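Local coordinates for metallo-beta-lactamase family protein (Thermus thermophilus, PDB 2ZO4) that binds two zinc ions in a metallo-beta-lactamase fold and is probably a hydrolase of unidentified substrate, at residues A45-L49 with L78-F82; L10-P14 with A48-H52. One frame throughout, in Å; residues are numbered along the deposited sequence.

Overall arrangement
Both contacts use helix 43-55, which packs on the outer side of the six-stranded mixed sheet of the metallo-beta-lactamase fold. Contact 2 sets its residues 48-52 against the outermost strand 8-14, and contact 1 sets residues 45-49 against the start of helix 79-84. Along the chain the order is strand 8-14, helix 43-55, then 78-82, which follows shortly after the zinc ligands Asp74 and His75. The centres of the two contacts lie about 9 Å apart, Ala48 and Leu49 belong to both, and Ala45 CB comes within 3.5 Å of Pro14 O. The helix thus ties the sheet's edge to the chain just beyond the metal-binding segment.

Contact 1 (A45-L49 with L78-F82)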
ATOM      1  N   ALA A  45       9.093 -10.387 -13.011  1.00 18.30           N
ATOM      2  CA  ALA A  45       8.724 -10.540 -11.602  1.00 18.38           C
ATOM      3  C   ALA A  45       8.563 -12.007 -11.202  1.00 18.36           C
ATOM      4  O   ALA A  45       9.091 -12.431 -10.174  1.00 18.27           O
ATOM      5  CB  ALA A  45       7.462  -9.746 -11.282  1.00 18.60           C
ATOM      6  N   ARG A  46       7.833 -12.772 -12.015  1.00 18.57           N
ATOM      7  CA  ARG A  46       7.663 -14.216 -11.797  1.00 18.74           C
ATOM      8  C   ARG A  46       9.003 -14.944 -11.777  1.00 18.44           C
ATOM      9  O   ARG A  46       9.233 -15.809 -10.931  1.00 18.49           O
ATOM     10  CB  ARG A  46       6.787 -14.837 -12.887  1.00 19.03           C
ATOM     11  CG  ARG A  46       5.308 -14.505 -12.816  1.00 20.43           C
ATOM     12  CD  ARG A  46       4.600 -15.056 -14.045  1.00 22.92           C
ATOM     13  NE  ARG A  46       3.152 -14.854 -14.005  1.00 25.37           N
ATOM     14  CZ  ARG A  46       2.283 -15.715 -13.477  1.00 26.11           C
ATOM     15  NH1 ARG A  46       2.703 -16.847 -12.928  1.00 26.40           N
ATOM     16  NH2 ARG A  46       0.987 -15.438 -13.494  1.00 27.07           N
ATOM     17  N   GLY A  47       9.874 -14.580 -12.717  1.00 18.18           N
ATOM     18  CA  GLY A  47      11.187 -15.199 -12.870  1.00 17.89           C
ATOM     19  C   GLY A  47      12.082 -14.954 -11.677  1.00 17.73           C
ATOM     20  O   GLY A  47      12.717 -15.881 -11.172  1.00 17.81           O
ATOM     21  N   ALA A  48      12.122 -13.701 -11.226  1.00 17.43           N
ATOM     22  CA  ALA A  48      12.888 -13.311 -10.045  1.00 17.20           C
ATOM     23  C   ALA A  48      12.424 -14.038  -8.781  1.00 17.05           C
ATOM     24  O   ALA A  48      13.250 -14.492  -7.982  1.00 16.77           O
ATOM     25  CB  ALA A  48      12.816 -11.809  -9.846  1.00 17.30           C
ATOM     26  N   LEU A  49      11.105 -14.146  -8.605  1.00 16.83           N
ATOM     27  CA  LEU A  49      10.540 -14.815  -7.438  1.00 16.80           C
ATOM     28  C   LEU A  49      10.873 -16.308  -7.455  1.00 16.99           C
ATOM     29  O   LEU A  49      11.266 -16.879  -6.428  1.00 16.69           O
ATOM     30  CB  LEU A  49       9.021 -14.582  -7.350  1.00 16.82           C
ATOM     31  CG  LEU A  49       8.242 -15.117  -6.138  1.00 16.84           C
ATOM     32  CD1 LEU A  49       8.962 -14.837  -4.818  1.00 16.80           C
ATOM     33  CD2 LEU A  49       6.822 -14.538  -6.117  1.00 16.69           C
ATOM     34  N   LEU A  78       0.232 -11.559  -7.617  1.00 11.77           N
ATOM     35  CA  LEU A  78       0.344 -13.014  -7.764  1.00 12.15           C
ATOM     36  C   LEU A  78      -0.444 -13.843  -6.741  1.00 12.19           C
ATOM     37  O   LEU A  78      -0.377 -15.076  -6.763  1.00 12.70           O
ATOM     38  CB  LEU A  78       1.812 -13.460  -7.802  1.00 12.18           C
ATOM     39  CG  LEU A  78       2.613 -13.184  -9.082  1.00 12.78           C
ATOM     40  CD1 LEU A  78       4.035 -13.713  -8.947  1.00 12.32           C
ATOM     41  CD2 LEU A  78       1.938 -13.786 -10.312  1.00 12.89           C
ATOM     42  N   SER A  79      -1.194 -13.179  -5.863  1.00 12.19           N
ATOM     43  CA  SER A  79      -1.921 -13.874  -4.790  1.00 12.12           C
ATOM     44  C   SER A  79      -2.898 -14.938  -5.306  1.00 12.03           C
ATOM     45  O   SER A  79      -3.008 -16.016  -4.723  1.00 11.74           O
ATOM     46  CB  SER A  79      -2.631 -12.882  -3.863  1.00 12.06           C
ATOM     47  OG  SER A  79      -3.559 -12.072  -4.563  1.00 12.68           O
ATOM     48  N   GLY A  80      -3.594 -14.626  -6.395  1.00 11.96           N
ATOM     49  CA  GLY A  80      -4.501 -15.575  -7.038  1.00 11.99           C
ATOM     50  C   GLY A  80      -3.777 -16.733  -7.704  1.00 12.07           C
ATOM     51  O   GLY A  80      -4.328 -17.830  -7.796  1.00 12.25           O
ATOM     52  N   PHE A  81      -2.550 -16.487  -8.172  1.00 12.08           N
ATOM     53  CA  PHE A  81      -1.709 -17.538  -8.755  1.00 12.17           C
ATOM     54  C   PHE A  81      -1.311 -18.542  -7.681  1.00 12.14           C
ATOM     55  O   PHE A  81      -1.506 -19.748  -7.846  1.00 11.87           O
ATOM     56  CB  PHE A  81      -0.463 -16.953  -9.447  1.00 12.35           C
ATOM     57  CG  PHE A  81       0.598 -17.988  -9.786  1.00 12.91           C
ATOM     58  CD1 PHE A  81       0.394 -18.916 -10.811  1.00 13.19           C
ATOM     59  CD2 PHE A  81       1.802 -18.027  -9.083  1.00 13.53           C
ATOM     60  CE1 PHE A  81       1.369 -19.871 -11.126  1.00 13.43           C
ATOM     61  CE2 PHE A  81       2.787 -18.977  -9.391  1.00 13.25           C
ATOM     62  CZ  PHE A  81       2.567 -19.901 -10.414  1.00 13.06           C
ATOM     63  N   PHE A  82      -0.758 -18.034  -6.581  1.00 12.02           N
ATOM     64  CA  PHE A  82      -0.424 -18.868  -5.433  1.00 11.98           C
ATOM     65  C   PHE A  82      -1.655 -19.587  -4.890  1.00 11.98           C
ATOM     66  O   PHE A  82      -1.593 -20.784  -4.607  1.00 12.10           O
ATOM     67  CB  PHE A  82       0.269 -18.050  -4.340  1.00 11.85           C
ATOM     68  CG  PHE A  82       1.720 -17.775  -4.624  1.00 11.66           C
ATOM     69  CD1 PHE A  82       2.140 -16.502  -4.997  1.00 11.77           C
ATOM     70  CD2 PHE A  82       2.666 -18.793  -4.528  1.00 11.56           C
ATOM     71  CE1 PHE A  82       3.485 -16.245  -5.264  1.00 12.55           C
ATOM     72  CE2 PHE A  82       4.014 -18.548  -4.789  1.00 11.76           C
ATOM     73  CZ  PHE A  82       4.423 -17.271  -5.160  1.00 12.36           C
TER
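Arg46 and Leu49 of helix 43-55 meet Leu78, Phe81 and Phe82 in a side-chain contact that joins a cation-pi pair to apolar packing, among the helices that pack beside the six-stranded sheet of the metallo-beta-lactamase fold. The residues 78-82 run from the loop residue Leu78 into helix 79-84. Arg46 is extended from CG to NE and carries its guanidinium over to Phe81. Arg46 NH1 stands 3.6 Å above the Phe81 ring plane, over its centre. Arg46 CZ is 4.7 Å from the Phe81 centroid, 16° off the ring normal. The two flat groups are turned 75° apart, so the arginine sets its NH1 end onto the ring instead of lying flat on it. Leu78 covers one face of the guanidinium, its CD2 3.7 Å from the Arg46 guanidinium plane and over its centre. The other methyl of Leu78, CD1, reaches Leu49 CD2 at 4.1 Å.

Deeper in, CG of Leu49 is anti to the backbone N (chi1 -176°), which carries its CD2 to Leu78 and Phe82. Leu49 CD2 meets the edge of the Phe82 ring, in its plane, 3.8 Å from Phe82 CZ. Around these side chains, Phe60 meets the Phe81 ring edge-to-face and touches Leu49, while Ile66 of strand 65-68 packs on Phe82.

Leu78 is thus shared between the two kinds of packing, one methyl on the guanidinium face and the other in the buried apolar layer. The electron-rich face of Phe81 probably stabilises the arginine's positive charge, while Leu78 adds an apolar surface against the guanidinium.

Contact 2 (L10-P14 with A48-H52); sequences LLPVP and ALELH
Leu11 of edge strand 8-14 lays its side chain over the imidazole of His52, and the two side chains run alongside each other in opposing senses. This is helix-on-sheet packing in the metallo-beta-lactamase fold: the axes of the short segments, strand 10-14 and helix 48-52, run nearly antiparallel at 157° and come within 8.6 Å. CG of Leu11 lies 4.2 Å from the His52 ring centroid, 28° off the ring normal, a CH-pi contact over the face. Leu11 CD2 extends past the ring to Leu49 CD1, at 3.7 Å, the two leucine side chains standing roughly perpendicular. For His52, chi1 of -83° places CG anti to the carbonyl carbon, and the ring comes to lie against the strand, with the Pro12 ring beside the histidine side chain.

Toward the end of the strand the partner changes to Ala48, one helical turn before His52. Val13 CG1 packs loosely on the methyl CB of Ala48, at 4.5 Å.

Behind this first shell, backbone hydrogen bonds of Leu11 with Leu24 and of Val13 with Val22 hold strand 8-14 to strand 21-29. Leu11 also packs on Leu26 of that strand. Val13 touches Ala39, and its side chain is about 8 Å from that of the zinc ligand Asp74. At Pro14, it is the ring carbon CD that meets the helix, 3.6 Å from Ala48 CB.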
ATOM      1  N   LEU A  10      14.522 -11.552   2.990  1.00 16.18           N
ATOM      2  CA  LEU A  10      14.145 -10.459   2.098  1.00 16.36           C
ATOM      3  C   LEU A  10      14.224 -10.912   0.637  1.00 16.36           C
ATOM      4  O   LEU A  10      15.256 -11.421   0.194  1.00 16.22           O
ATOM      5  CB  LEU A  10      15.043  -9.235   2.327  1.00 16.32           C
ATOM      6  CG  LEU A  10      15.105  -8.172   1.222  1.00 16.47           C
ATOM      7  CD1 LEU A  10      13.810  -7.377   1.128  1.00 16.38           C
ATOM      8  CD2 LEU A  10      16.286  -7.241   1.432  1.00 16.83           C
ATOM      9  N   LEU A  11      13.128 -10.716  -0.096  1.00 16.21           N
ATOM     10  CA  LEU A  11      13.025 -11.108  -1.506  1.00 16.24           C
ATOM     11  C   LEU A  11      12.687  -9.897  -2.383  1.00 16.34           C
ATOM     12  O   LEU A  11      11.508  -9.577  -2.573  1.00 16.33           O
ATOM     13  CB  LEU A  11      11.962 -12.204  -1.689  1.00 16.14           C
ATOM     14  CG  LEU A  11      12.323 -13.680  -1.478  1.00 16.34           C
ATOM     15  CD1 LEU A  11      12.783 -13.979  -0.068  1.00 17.45           C
ATOM     16  CD2 LEU A  11      11.148 -14.578  -1.836  1.00 16.26           C
ATOM     17  N   PRO A  12      13.720  -9.200  -2.896  1.00 16.37           N
ATOM     18  CA  PRO A  12      13.509  -8.057  -3.789  1.00 16.50           C
ATOM     19  C   PRO A  12      13.081  -8.494  -5.194  1.00 16.69           C
ATOM     20  O   PRO A  12      13.728  -9.342  -5.803  1.00 16.42           O
ATOM     21  CB  PRO A  12      14.890  -7.380  -3.828  1.00 16.53           C
ATOM     22  CG  PRO A  12      15.696  -8.031  -2.733  1.00 16.60           C
ATOM     23  CD  PRO A  12      15.151  -9.415  -2.636  1.00 16.33           C
ATOM     24  N   VAL A  13      11.992  -7.920  -5.692  1.00 17.03           N
ATOM     25  CA  VAL A  13      11.424  -8.315  -6.984  1.00 17.61           C
ATOM     26  C   VAL A  13      11.192  -7.082  -7.863  1.00 18.00           C
ATOM     27  O   VAL A  13      10.635  -6.092  -7.391  1.00 18.02           O
ATOM     28  CB  VAL A  13      10.097  -9.118  -6.792  1.00 17.45           C
ATOM     29  CG1 VAL A  13       9.454  -9.454  -8.122  1.00 17.52           C
ATOM     30  CG2 VAL A  13      10.345 -10.393  -6.003  1.00 16.94           C
ATOM     31  N   PRO A  14      11.634  -7.130  -9.142  1.00 18.68           N
ATOM     32  CA  PRO A  14      11.429  -6.002 -10.064  1.00 19.01           C
ATOM     33  C   PRO A  14       9.961  -5.782 -10.424  1.00 19.33           C
ATOM     34  O   PRO A  14       9.221  -6.740 -10.635  1.00 19.03           O
ATOM     35  CB  PRO A  14      12.227  -6.404 -11.314  1.00 19.23           C
ATOM     36  CG  PRO A  14      13.120  -7.532 -10.874  1.00 19.21           C
ATOM     37  CD  PRO A  14      12.370  -8.230  -9.791  1.00 18.77           C
ATOM     38  N   ALA A  48      12.122 -13.701 -11.226  1.00 17.43           N
ATOM     39  CA  ALA A  48      12.888 -13.311 -10.045  1.00 17.20           C
ATOM     40  C   ALA A  48      12.424 -14.038  -8.781  1.00 17.05           C
ATOM     41  O   ALA A  48      13.250 -14.492  -7.982  1.00 16.77           O
ATOM     42  CB  ALA A  48      12.816 -11.809  -9.846  1.00 17.30           C
ATOM     43  N   LEU A  49      11.105 -14.146  -8.605  1.00 16.83           N
ATOM     44  CA  LEU A  49      10.540 -14.815  -7.438  1.00 16.80           C
ATOM     45  C   LEU A  49      10.873 -16.308  -7.455  1.00 16.99           C
ATOM     46  O   LEU A  49      11.266 -16.879  -6.428  1.00 16.69           O
ATOM     47  CB  LEU A  49       9.021 -14.582  -7.350  1.00 16.82           C
ATOM     48  CG  LEU A  49       8.242 -15.117  -6.138  1.00 16.84           C
ATOM     49  CD1 LEU A  49       8.962 -14.837  -4.818  1.00 16.80           C
ATOM     50  CD2 LEU A  49       6.822 -14.538  -6.117  1.00 16.69           C
ATOM     51  N   GLU A  50      10.729 -16.923  -8.628  1.00 17.06           N
ATOM     52  CA  GLU A  50      11.081 -18.324  -8.827  1.00 17.48           C
ATOM     53  C   GLU A  50      12.535 -18.587  -8.451  1.00 17.18           C
ATOM     54  O   GLU A  50      12.827 -19.555  -7.756  1.00 17.09           O
ATOM     55  CB  GLU A  50      10.825 -18.744 -10.275  1.00 17.50           C
ATOM     56  CG  GLU A  50      10.961 -20.241 -10.520  1.00 18.20           C
ATOM     57  CD  GLU A  50      10.599 -20.646 -11.941  1.00 18.87           C
ATOM     58  OE1 GLU A  50      10.614 -19.776 -12.842  1.00 20.94           O
ATOM     59  OE2 GLU A  50      10.300 -21.841 -12.154  1.00 20.82           O
ATOM     60  N   LEU A  51      13.436 -17.717  -8.909  1.00 17.18           N
ATOM     61  CA  LEU A  51      14.864 -17.855  -8.609  1.00 17.00           C
ATOM     62  C   LEU A  51      15.157 -17.714  -7.117  1.00 16.79           C
ATOM     63  O   LEU A  51      15.955 -18.476  -6.563  1.00 16.74           O
ATOM     64  CB  LEU A  51      15.697 -16.862  -9.427  1.00 16.90           C
ATOM     65  CG  LEU A  51      15.993 -17.248 -10.878  1.00 17.50           C
ATOM     66  CD1 LEU A  51      16.461 -16.041 -11.676  1.00 17.74           C
ATOM     67  CD2 LEU A  51      17.025 -18.376 -10.952  1.00 17.48           C
ATOM     68  N   HIS A  52      14.505 -16.747  -6.473  1.00 16.68           N
ATOM     69  CA  HIS A  52      14.603 -16.573  -5.020  1.00 16.63           C
ATOM     70  C   HIS A  52      14.208 -17.842  -4.277  1.00 16.34           C
ATOM     71  O   HIS A  52      14.942 -18.316  -3.408  1.00 15.91           O
ATOM     72  CB  HIS A  52      13.724 -15.414  -4.545  1.00 16.78           C
ATOM     73  CG  HIS A  52      14.370 -14.071  -4.682  1.00 17.75           C
ATOM     74  ND1 HIS A  52      13.763 -13.017  -5.329  1.00 18.68           N
ATOM     75  CD2 HIS A  52      15.570 -13.612  -4.256  1.00 18.42           C
ATOM     76  CE1 HIS A  52      14.562 -11.965  -5.295  1.00 18.28           C
ATOM     77  NE2 HIS A  52      15.663 -12.299  -4.648  1.00 19.37           N
TER